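Local coordinates for protein short chain dehydrogenase (Mycobacterium smegmatis, PDB 3UCX) that probably catalyses an oxidation-reduction reaction as a member of the short-chain dehydrogenase family, although its substrate is not established, at residues A28-E33 against E234-I239. Residues are numbered along the deposited sequence; the frame is centred on the assembly and turned at random.
Sequences ARRCAE and EVASAI
R30 reaches from helix 23-33 to A236 and S237 on helix 232-243. Both helices belong to the Rossmann-type fold of the short-chain dehydrogenases, and within 28-33 and 234-239 the CA atoms of R30 and A236 are nearest, 7.2 Å apart. The CB of E234 points away from 28-33. A236 points its methyl at helix 23-33. A236 CB lies 3.9 Å from R30 NH1, oblique to the guanidinium. S237 makes the polar contact. R30 NH2 donates to S237 OG at 2.7 Å, with an N-H...O angle of 169°. The hydroxyl sits at the edge of the guanidinium, almost in its plane. The R30 chain bends at chi2 (-80°) and again at chi3 (-57°), which folds the group over to the serine. S237 OG also hydrogen-bonds the carbonyl O of D233, one turn back. R30 NH1 forms a salt bridge with D233 OD1, an atom shared with R29 NH2. On the first helix R29 NH1 forms a salt bridge with E33 OE2, 2.8 Å away. In the second subunit, L246 packs on R30 and S237, and S248 hydrogen-bonds the carboxylate of E234. One guanidinium thus ties the two helices through a neutral hydroxyl and a carboxylate, and the nearby acids probably offset the charge of the two arginines.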
loop_
_atom_site.group_PDB
_atom_site.type_symbol
_atom_site.label_atom_id
_atom_site.label_comp_id
_atom_site.label_asym_id
_atom_site.label_seq_id
_atom_site.Cartn_x
_atom_site.Cartn_y
_atom_site.Cartn_z
ATOM N N ALA A 28 -13.240 -10.911 -25.620
ATOM C CA ALA A 28 -14.013 -12.032 -26.156
ATOM C C ALA A 28 -13.254 -12.673 -27.300
ATOM O O ALA A 28 -13.096 -13.903 -27.360
ATOM C CB ALA A 28 -15.376 -11.541 -26.642
ATOM N N ARG A 29 -12.760 -11.833 -28.209
ATOM C CA ARG A 29 -11.993 -12.318 -29.331
ATOM C C ARG A 29 -10.767 -13.043 -28.846
ATOM O O ARG A 29 -10.492 -14.154 -29.276
ATOM C CB ARG A 29 -11.623 -11.150 -30.277
ATOM C CG ARG A 29 -10.749 -11.542 -31.469
ATOM C CD ARG A 29 -10.278 -10.354 -32.317
ATOM N NE ARG A 29 -9.550 -9.315 -31.578
ATOM C CZ ARG A 29 -8.266 -9.370 -31.210
ATOM N NH1 ARG A 29 -7.513 -10.427 -31.499
ATOM N NH2 ARG A 29 -7.720 -8.349 -30.549
ATOM N N ARG A 30 -10.001 -12.416 -27.945
ATOM C CA ARG A 30 -8.775 -13.029 -27.473
ATOM C C ARG A 30 -9.016 -14.356 -26.732
ATOM O O ARG A 30 -8.249 -15.278 -26.899
ATOM C CB ARG A 30 -7.960 -12.051 -26.611
ATOM C CG ARG A 30 -7.359 -10.891 -27.415
ATOM C CD ARG A 30 -6.083 -11.287 -28.153
ATOM N NE ARG A 30 -5.065 -11.796 -27.239
ATOM C CZ ARG A 30 -4.380 -11.042 -26.387
ATOM N NH1 ARG A 30 -4.559 -9.730 -26.355
ATOM N NH2 ARG A 30 -3.497 -11.605 -25.574
ATOM N N CYS A 31 -10.065 -14.445 -25.914
ATOM C CA CYS A 31 -10.363 -15.699 -25.195
ATOM C C CYS A 31 -10.641 -16.824 -26.180
ATOM O O CYS A 31 -10.125 -17.928 -26.020
ATOM C CB CYS A 31 -11.549 -15.530 -24.255
ATOM S SG CYS A 31 -11.176 -14.547 -22.789
ATOM N N ALA A 32 -11.419 -16.508 -27.211
ATOM C CA ALA A 32 -11.777 -17.471 -28.262
ATOM C C ALA A 32 -10.534 -17.943 -29.024
ATOM O O ALA A 32 -10.356 -19.128 -29.227
ATOM C CB ALA A 32 -12.818 -16.876 -29.200
ATOM N N GLU A 33 -9.645 -17.015 -29.369
ATOM C CA GLU A 33 -8.365 -17.350 -30.012
ATOM C C GLU A 33 -7.535 -18.289 -29.170
ATOM O O GLU A 33 -6.800 -19.096 -29.715
ATOM C CB GLU A 33 -7.535 -16.095 -30.276
ATOM C CG GLU A 33 -8.040 -15.225 -31.414
ATOM C CD GLU A 33 -7.315 -13.888 -31.522
ATOM O OE1 GLU A 33 -6.393 -13.608 -30.720
ATOM O OE2 GLU A 33 -7.694 -13.091 -32.399
ATOM N N GLU A 234 -3.171 -5.347 -24.691
ATOM C CA GLU A 234 -2.259 -5.490 -23.545
ATOM C C GLU A 234 -3.033 -5.705 -22.254
ATOM O O GLU A 234 -2.603 -6.461 -21.376
ATOM C CB GLU A 234 -1.302 -4.278 -23.431
ATOM C CG GLU A 234 -0.170 -4.342 -24.464
ATOM C CD GLU A 234 0.648 -3.058 -24.602
ATOM O OE1 GLU A 234 0.100 -1.967 -24.373
ATOM O OE2 GLU A 234 1.838 -3.151 -24.943
ATOM N N VAL A 235 -4.174 -5.043 -22.129
ATOM C CA VAL A 235 -4.995 -5.216 -20.931
ATOM C C VAL A 235 -5.646 -6.604 -20.990
ATOM O O VAL A 235 -5.667 -7.352 -19.982
ATOM C CB VAL A 235 -6.042 -4.098 -20.789
ATOM C CG1 VAL A 235 -6.966 -4.363 -19.575
ATOM C CG2 VAL A 235 -5.339 -2.741 -20.707
ATOM N N ALA A 236 -6.154 -6.973 -22.168
ATOM C CA ALA A 236 -6.686 -8.312 -22.384
ATOM C C ALA A 236 -5.687 -9.423 -22.041
ATOM O O ALA A 236 -6.058 -10.456 -21.432
ATOM C CB ALA A 236 -7.180 -8.463 -23.829
ATOM N N SER A 237 -4.432 -9.259 -22.455
ATOM C CA SER A 237 -3.406 -10.252 -22.117
ATOM C C SER A 237 -3.275 -10.491 -20.599
ATOM O O SER A 237 -3.106 -11.629 -20.151
ATOM C CB SER A 237 -2.045 -9.832 -22.663
ATOM O OG SER A 237 -2.021 -9.893 -24.091
ATOM N N ALA A 238 -3.293 -9.414 -19.829
ATOM C CA ALA A 238 -3.234 -9.498 -18.357
ATOM C C ALA A 238 -4.440 -10.270 -17.796
ATOM O O ALA A 238 -4.293 -11.092 -16.896
ATOM C CB ALA A 238 -3.192 -8.104 -17.751
ATOM N N ILE A 239 -5.620 -9.993 -18.338
ATOM C CA ILE A 239 -6.857 -10.652 -17.899
ATOM C C ILE A 239 -6.813 -12.138 -18.252
ATOM O O ILE A 239 -7.145 -12.999 -17.436
ATOM C CB ILE A 239 -8.095 -9.982 -18.523
ATOM C CG1 ILE A 239 -8.260 -8.572 -17.970
ATOM C CG2 ILE A 239 -9.358 -10.804 -18.291
ATOM C CD1 ILE A 239 -9.201 -7.708 -18.782
#